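Local coordinates for protein putative hyaluronoglucosaminidase (Clostridium perfringens, PDB 6PWI) that probably hydrolyses glycosidic bonds of N-acetylhexosamine residues as a family 84 glycoside hydrolase, the chain here being the N-terminal and catalytic part of a longer, probably cell-wall-attached protein, at residues S537-E540 against L541-S544; N101-G105 against V106-Y110; T503-W507 against E508-V512. One frame throughout, in Å; residues are numbered along the deposited sequence.

Interaction 1 (S537-E540 against L541-S544)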
loop_
_atom_site.group_PDB
_atom_site.type_symbol
_atom_site.label_atom_id
_atom_site.label_comp_id
_atom_site.label_asym_id
_atom_site.label_seq_id
_atom_site.Cartn_x
_atom_site.Cartn_y
_atom_site.Cartn_z
ATOM N N SER A 537 14.006 -8.493 -14.708
ATOM C CA SER A 537 12.798 -7.696 -14.565
ATOM C C SER A 537 12.442 -7.032 -15.894
ATOM O O SER A 537 13.325 -6.542 -16.596
ATOM C CB SER A 537 12.967 -6.682 -13.461
ATOM O OG SER A 537 11.864 -5.794 -13.410
ATOM N N LYS A 538 11.141 -7.014 -16.218
ATOM C CA LYS A 538 10.633 -6.393 -17.434
ATOM C C LYS A 538 9.974 -5.047 -17.123
ATOM O O LYS A 538 9.384 -4.436 -18.013
ATOM C CB LYS A 538 9.570 -7.275 -18.093
ATOM C CG LYS A 538 9.931 -8.734 -18.336
ATOM C CD LYS A 538 8.823 -9.457 -19.082
ATOM C CE LYS A 538 8.827 -10.961 -18.902
ATOM N NZ LYS A 538 9.842 -11.614 -19.761
ATOM N N ASN A 539 10.091 -4.589 -15.867
ATOM C CA ASN A 539 9.426 -3.394 -15.371
ATOM C C ASN A 539 10.389 -2.203 -15.396
ATOM O O ASN A 539 11.066 -1.907 -14.407
ATOM C CB ASN A 539 8.811 -3.677 -13.997
ATOM C CG ASN A 539 8.118 -2.497 -13.345
ATOM O OD1 ASN A 539 8.207 -1.357 -13.802
ATOM N ND2 ASN A 539 7.448 -2.765 -12.239
ATOM N N GLU A 540 10.405 -1.496 -16.535
ATOM C CA GLU A 540 11.294 -0.365 -16.768
ATOM C C GLU A 540 11.127 0.701 -15.688
ATOM O O GLU A 540 12.094 1.366 -15.325
ATOM C CB GLU A 540 11.050 0.254 -18.147
ATOM C CG GLU A 540 11.435 -0.654 -19.302
ATOM C CD GLU A 540 12.802 -1.310 -19.168
ATOM O OE1 GLU A 540 13.776 -0.598 -18.818
ATOM O OE2 GLU A 540 12.887 -2.543 -19.391
ATOM N N LEU A 541 9.894 0.875 -15.201
ATOM C CA LEU A 541 9.597 1.930 -14.247
ATOM C C LEU A 541 10.262 1.628 -12.907
ATOM O O LEU A 541 10.817 2.526 -12.284
ATOM C CB LEU A 541 8.080 2.098 -14.103
ATOM C CG LEU A 541 7.385 2.832 -15.250
ATOM C CD1 LEU A 541 5.873 2.746 -15.106
ATOM C CD2 LEU A 541 7.843 4.281 -15.332
ATOM N N LEU A 542 10.214 0.360 -12.478
ATOM C CA LEU A 542 10.850 -0.050 -11.235
ATOM C C LEU A 542 12.373 0.001 -11.391
ATOM O O LEU A 542 13.067 0.528 -10.525
ATOM C CB LEU A 542 10.337 -1.443 -10.860
ATOM C CG LEU A 542 11.017 -2.135 -9.677
ATOM C CD1 LEU A 542 10.846 -1.342 -8.388
ATOM C CD2 LEU A 542 10.479 -3.549 -9.511
ATOM N N LYS A 543 12.877 -0.508 -12.522
ATOM C CA LYS A 543 14.307 -0.597 -12.764
ATOM C C LYS A 543 14.986 0.766 -12.632
ATOM O O LYS A 543 16.017 0.867 -11.966
ATOM C CB LYS A 543 14.598 -1.233 -14.124
ATOM C CG LYS A 543 14.332 -2.730 -14.189
ATOM C CD LYS A 543 14.943 -3.387 -15.405
ATOM C CE LYS A 543 13.984 -3.530 -16.566
ATOM N NZ LYS A 543 14.622 -4.238 -17.700
ATOM N N SER A 544 14.416 1.802 -13.265
ATOM C CA SER A 544 15.063 3.106 -13.306
ATOM C C SER A 544 14.922 3.826 -11.966
ATOM O O SER A 544 15.799 4.586 -11.570
ATOM C CB SER A 544 14.563 3.942 -14.454
ATOM O OG SER A 544 13.263 4.427 -14.184
#
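The amide of N539 lies against the base of L542, its CG 3.5 Å from L542 CB, and the two side chains cross at about a right angle. CG stands anti to the backbone N (chi1 178°), which swings the amide toward the start of the helix that follows and lets OD1 accept from the backbone of L542, 3.0 Å from N539 OD1 to L542 N. The donor approaches from well above the amide plane instead of along a lone pair. On the other branch, ND2 of N539 is hydrogen-bonded to Q430, so both ends of the amide are fixed and its rotation is set; L541 and L542 touch Q430 as well. N539 is thus the N-cap of helix 540-572, which follows helix 513-536 after a short turn. The backbone enters the helix through the first regular bonds, K543 N to N539 O and S544 N to E540 O. K543 sends its chain back across the turn, bent at chi3 (-95°), so that its amine stands between two acceptors: S537 O, 2.9 Å from K543 NZ, and E540 OE2, which meets NZ at 3.0 Å in a salt bridge. The carboxylate oxygen is approached on its syn side, about 32° out of plane. A third bond, to A534 O at the end of helix 513-536, completes the grip on the ammonium group, which thereby joins the last turn of one helix to the first of the next. Before the cap, S537 OG accepts from N539 N at 3.3 Å, forming an ST turn, while the same hydroxyl is hydrogen-bonded to E463. F533 of helix 513-536 touches both L542 and K543.

Interaction 2 (N101-G105 against V106-Y110); sequences NNSEG and VVDKY
The carboxylate of D108 reaches back from the first turn of helix 106-114 to the backbone of the loop before it. Its CG is anti to the backbone N (chi1 -178°), which brings both oxygens to the backbone N-H groups of N102 and E104. OD2 of D108 takes the N-H of E104 at 2.8 Å on its anti lone pair, and OD1 of D108 accepts weakly from N102 N at 3.3 Å. S103 N is also near, 3.1 Å from D108 OD2. A water lies 2.7 Å from D108 OD1 and 3.2 Å from N101 OD1, placed to bridge them. Around this shell, S103 OG sits 3.5 Å from D108 CB and accepts from G105 N at 2.9 Å, an ST turn that leads into the N-cap residue G105; the hydroxyl is also bonded to E61, whose carboxylate takes the N-H of D108. G105 O starts the helix by accepting from K109 N at 2.8 Å. N101 pairs through its backbone with G141, tying the loop to strand 136-141. The N-H groups of the loop and the helix start would tend to favour the anion of D108, though the nearby carboxylates of E104 and E61 would offset part of this.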
loop_
_atom_site.group_PDB
_atom_site.type_symbol
_atom_site.label_atom_id
_atom_site.label_comp_id
_atom_site.label_asym_id
_atom_site.label_seq_id
_atom_site.Cartn_x
_atom_site.Cartn_y
_atom_site.Cartn_z
ATOM N N ASN A 101 -26.607 -9.687 -2.663
ATOM C CA ASN A 101 -27.417 -10.265 -1.607
ATOM C C ASN A 101 -28.707 -9.464 -1.427
ATOM O O ASN A 101 -28.677 -8.231 -1.427
ATOM C CB ASN A 101 -26.607 -10.340 -0.315
ATOM C CG ASN A 101 -27.448 -10.781 0.858
ATOM O OD1 ASN A 101 -27.882 -11.931 0.916
ATOM N ND2 ASN A 101 -27.694 -9.860 1.774
ATOM N N ASN A 102 -29.828 -10.196 -1.295
ATOM C CA ASN A 102 -31.167 -9.662 -1.070
ATOM C C ASN A 102 -31.696 -8.861 -2.262
ATOM O O ASN A 102 -32.532 -7.983 -2.078
ATOM C CB ASN A 102 -31.265 -8.795 0.188
ATOM C CG ASN A 102 -31.254 -9.586 1.475
ATOM O OD1 ASN A 102 -31.337 -10.814 1.470
ATOM N ND2 ASN A 102 -31.149 -8.883 2.590
ATOM N N SER A 103 -31.234 -9.172 -3.479
ATOM C CA SER A 103 -31.727 -8.500 -4.674
ATOM C C SER A 103 -32.974 -9.205 -5.212
ATOM O O SER A 103 -33.748 -8.606 -5.959
ATOM C CB SER A 103 -30.662 -8.439 -5.731
ATOM O OG SER A 103 -30.459 -9.731 -6.289
ATOM N N GLU A 104 -33.130 -10.480 -4.831
ATOM C CA GLU A 104 -34.117 -11.420 -5.350
ATOM C C GLU A 104 -33.939 -11.583 -6.853
ATOM O O GLU A 104 -34.891 -11.906 -7.565
ATOM C CB GLU A 104 -35.549 -11.069 -4.941
ATOM C CG GLU A 104 -35.652 -10.754 -3.469
ATOM C CD GLU A 104 -36.988 -11.051 -2.825
ATOM O OE1 GLU A 104 -37.341 -12.239 -2.728
ATOM O OE2 GLU A 104 -37.663 -10.092 -2.413
ATOM N N GLY A 105 -32.702 -11.344 -7.303
ATOM C CA GLY A 105 -32.277 -11.659 -8.653
ATOM C C GLY A 105 -31.908 -13.134 -8.773
ATOM O O GLY A 105 -31.937 -13.880 -7.789
ATOM N N VAL A 106 -31.554 -13.531 -9.998
ATOM C CA VAL A 106 -31.283 -14.917 -10.336
ATOM C C VAL A 106 -30.204 -15.476 -9.407
ATOM O O VAL A 106 -30.341 -16.589 -8.899
ATOM C CB VAL A 106 -30.890 -15.049 -11.821
ATOM C CG1 VAL A 106 -30.471 -16.469 -12.178
ATOM C CG2 VAL A 106 -32.006 -14.563 -12.736
ATOM N N VAL A 107 -29.146 -14.690 -9.172
ATOM C CA VAL A 107 -28.000 -15.178 -8.422
ATOM C C VAL A 107 -28.325 -15.196 -6.930
ATOM O O VAL A 107 -27.923 -16.118 -6.221
ATOM C CB VAL A 107 -26.718 -14.380 -8.723
ATOM C CG1 VAL A 107 -25.528 -14.957 -7.976
ATOM C CG2 VAL A 107 -26.436 -14.305 -10.216
ATOM N N ASP A 108 -29.051 -14.177 -6.459
ATOM C CA ASP A 108 -29.508 -14.156 -5.081
ATOM C C ASP A 108 -30.348 -15.406 -4.828
ATOM O O ASP A 108 -30.183 -16.078 -3.809
ATOM C CB ASP A 108 -30.252 -12.859 -4.745
ATOM C CG ASP A 108 -30.700 -12.764 -3.292
ATOM O OD1 ASP A 108 -29.969 -13.261 -2.407
ATOM O OD2 ASP A 108 -31.781 -12.199 -3.046
ATOM N N LYS A 109 -31.225 -15.714 -5.793
ATOM C CA LYS A 109 -32.119 -16.858 -5.731
ATOM C C LYS A 109 -31.308 -18.148 -5.628
ATOM O O LYS A 109 -31.598 -18.996 -4.787
ATOM C CB LYS A 109 -33.016 -16.867 -6.971
ATOM C CG LYS A 109 -34.215 -17.797 -6.902
ATOM C CD LYS A 109 -35.306 -17.416 -7.879
ATOM C CE LYS A 109 -36.592 -18.179 -7.641
ATOM N NZ LYS A 109 -36.380 -19.632 -7.839
ATOM N N TYR A 110 -30.288 -18.286 -6.487
ATOM C CA TYR A 110 -29.457 -19.480 -6.498
ATOM C C TYR A 110 -28.852 -19.726 -5.114
ATOM O O TYR A 110 -28.811 -20.865 -4.662
ATOM C CB TYR A 110 -28.421 -19.430 -7.625
ATOM C CG TYR A 110 -27.275 -20.395 -7.453
ATOM C CD1 TYR A 110 -27.353 -21.705 -7.911
ATOM C CD2 TYR A 110 -26.108 -20.000 -6.811
ATOM C CE1 TYR A 110 -26.302 -22.595 -7.735
ATOM C CE2 TYR A 110 -25.052 -20.875 -6.624
ATOM C CZ TYR A 110 -25.152 -22.174 -7.086
ATOM O OH TYR A 110 -24.100 -23.017 -6.894
HETATM O O HOH W 1 -29.151 -14.646 -0.203
#

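Interaction 3 (T503-W507 against E508-V512)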
loop_
_atom_site.group_PDB
_atom_site.type_symbol
_atom_site.label_atom_id
_atom_site.label_comp_id
_atom_site.label_asym_id
_atom_site.label_seq_id
_atom_site.Cartn_x
_atom_site.Cartn_y
_atom_site.Cartn_z
ATOM N N THR A 503 32.195 -11.277 13.032
ATOM C CA THR A 503 32.901 -10.192 13.688
ATOM C C THR A 503 33.529 -10.682 14.991
ATOM O O THR A 503 34.688 -10.381 15.253
ATOM C CB THR A 503 32.009 -8.955 13.857
ATOM O OG1 THR A 503 31.575 -8.597 12.544
ATOM C CG2 THR A 503 32.729 -7.785 14.493
ATOM N N ARG A 504 32.773 -11.430 15.803
ATOM C CA ARG A 504 33.318 -11.845 17.089
ATOM C C ARG A 504 34.475 -12.817 16.872
ATOM O O ARG A 504 35.529 -12.653 17.477
ATOM C CB ARG A 504 32.250 -12.298 18.090
ATOM C CG ARG A 504 31.641 -13.653 17.787
ATOM C CD ARG A 504 31.172 -14.352 19.054
ATOM N NE ARG A 504 32.289 -14.932 19.775
ATOM C CZ ARG A 504 32.925 -16.052 19.434
ATOM N NH1 ARG A 504 32.569 -16.742 18.363
ATOM N NH2 ARG A 504 33.933 -16.471 20.172
ATOM N N ARG A 505 34.297 -13.774 15.955
ATOM C CA ARG A 505 35.354 -14.725 15.652
ATOM C C ARG A 505 36.641 -13.982 15.294
ATOM O O ARG A 505 37.706 -14.296 15.816
ATOM C CB ARG A 505 34.937 -15.700 14.548
ATOM C CG ARG A 505 33.856 -16.684 14.970
ATOM C CD ARG A 505 33.682 -17.740 13.898
ATOM N NE ARG A 505 34.877 -18.562 13.914
ATOM C CZ ARG A 505 34.973 -19.747 14.500
ATOM N NH1 ARG A 505 36.118 -20.407 14.470
ATOM N NH2 ARG A 505 33.923 -20.272 15.101
ATOM N N LEU A 506 36.526 -12.986 14.413
ATOM C CA LEU A 506 37.685 -12.255 13.932
ATOM C C LEU A 506 38.316 -11.483 15.086
ATOM O O LEU A 506 39.534 -11.491 15.236
ATOM C CB LEU A 506 37.248 -11.320 12.803
ATOM C CG LEU A 506 38.363 -10.541 12.104
ATOM C CD1 LEU A 506 39.327 -11.474 11.374
ATOM C CD2 LEU A 506 37.760 -9.537 11.131
ATOM N N TRP A 507 37.471 -10.850 15.905
ATOM C CA TRP A 507 37.921 -9.918 16.927
ATOM C C TRP A 507 38.440 -10.659 18.157
ATOM O O TRP A 507 39.270 -10.127 18.889
ATOM C CB TRP A 507 36.800 -8.927 17.270
ATOM C CG TRP A 507 37.076 -8.002 18.416
ATOM C CD1 TRP A 507 36.360 -7.913 19.576
ATOM C CD2 TRP A 507 38.131 -7.024 18.521
ATOM N NE1 TRP A 507 36.895 -6.955 20.396
ATOM C CE2 TRP A 507 37.979 -6.390 19.777
ATOM C CE3 TRP A 507 39.184 -6.621 17.690
ATOM C CZ2 TRP A 507 38.840 -5.379 20.211
ATOM C CZ3 TRP A 507 40.035 -5.621 18.117
ATOM C CH2 TRP A 507 39.863 -5.010 19.363
ATOM N N GLU A 508 37.945 -11.882 18.377
ATOM C CA GLU A 508 38.331 -12.665 19.540
ATOM C C GLU A 508 39.397 -13.681 19.144
ATOM O O GLU A 508 39.584 -14.686 19.830
ATOM C CB GLU A 508 37.109 -13.287 20.219
ATOM C CG GLU A 508 36.433 -12.338 21.196
ATOM C CD GLU A 508 35.067 -12.750 21.726
ATOM O OE1 GLU A 508 34.494 -13.752 21.228
ATOM O OE2 GLU A 508 34.567 -12.062 22.638
ATOM N N LYS A 509 40.087 -13.390 18.033
ATOM C CA LYS A 509 41.280 -14.101 17.598
ATOM C C LYS A 509 40.990 -15.597 17.490
ATOM O O LYS A 509 41.667 -16.412 18.115
ATOM C CB LYS A 509 42.447 -13.834 18.559
ATOM C CG LYS A 509 42.649 -12.384 18.982
ATOM C CD LYS A 509 43.516 -11.579 18.031
ATOM C CE LYS A 509 43.928 -10.233 18.594
ATOM N NZ LYS A 509 42.763 -9.338 18.797
ATOM N N GLU A 510 39.956 -15.942 16.714
ATOM C CA GLU A 510 39.664 -17.324 16.377
ATOM C C GLU A 510 39.798 -17.472 14.865
ATOM O O GLU A 510 39.926 -16.479 14.156
ATOM C CB GLU A 510 38.259 -17.708 16.838
ATOM C CG GLU A 510 38.042 -17.530 18.326
ATOM C CD GLU A 510 36.625 -17.817 18.796
ATOM O OE1 GLU A 510 35.805 -18.275 17.974
ATOM O OE2 GLU A 510 36.342 -17.589 19.992
ATOM N N SER A 511 39.780 -18.714 14.380
ATOM C CA SER A 511 39.866 -18.959 12.951
ATOM C C SER A 511 38.602 -18.442 12.260
ATOM O O SER A 511 37.501 -18.591 12.789
ATOM C CB SER A 511 40.084 -20.421 12.682
ATOM O OG SER A 511 40.510 -20.610 11.344
ATOM N N VAL A 512 38.772 -17.825 11.083
ATOM C CA VAL A 512 37.637 -17.352 10.307
ATOM C C VAL A 512 37.565 -18.106 8.977
ATOM O O VAL A 512 36.721 -17.794 8.144
ATOM C CB VAL A 512 37.665 -15.825 10.087
ATOM C CG1 VAL A 512 37.808 -15.045 11.382
ATOM C CG2 VAL A 512 38.727 -15.401 9.088
HETATM O O HOH W 2 40.742 -14.031 14.081
#
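A salt-bridge network of R504, R505, E508 and E510 ties the C-terminal turn of helix 496-507 to the loop that leads into helix 513-536. R504 is bent at chi3 (-78°), presenting its NE/NH2 edge to both glutamates. NE of R504 donates to E508 OE1 at 2.9 Å, and this oxygen is met nearly along its C-O axis. R504 NH2 is shared, with weak bonds to E508 OE1 at 3.0 Å and to E510 OE2 at 2.7 Å. The guanidinium plane is turned about 66° from the carboxylate of E508. NH1 of R504 adds a salt bridge to E501, one turn earlier in the helix. R505 works differently: its NE and NH1 both grip one atom, S511 O, at 2.9 Å from NE and 2.8 Å from NH1, with the oxygen in the guanidinium plane. E510 OE1 sits over one face of that group, 4.0 Å from R505 NH2, a long salt bridge of charge alone, since no N-H points at it. The helix ends in a Schellman motif: E510 N donates to R505 O and, weakly, K509 N to L506 O, with K509 in the left-handed region. A water bridges L506 O and E510 O. V512 CG1 packs on L506 CD1 at 3.9 Å, while L506 also meets L620 and I623 of helix 613-623. S511 OG and V512 N are held by E571 of helix 540-572. With R504 shared by three carboxylates and a carboxylate oxygen over the face of R505, the arrangement would tend to keep both arginines and their glutamates ionised.

Overall arrangement
From the N terminus, interaction 2 comes first: residues 101-110 join strand 94-100 to helix 106-114 in the domain related to domain 2 of family 20 glycoside hydrolases, beside its mixed sheet. The eight-stranded parallel barrel follows, and with it the predicted proton donor D299. Interactions 3 and 1 lie beyond it in the helical C-terminal part: interaction 3 joins helix 496-507 to helix 513-536, and interaction 1 joins helix 513-536 to helix 540-572. Each contact closes a short local turn; they run in series, none nesting or crossing. Interactions 2 and 3 lie on opposite sides of the chain's centre, about 71 Å between centres, and interactions 1 and 3 have centres about 41 Å apart.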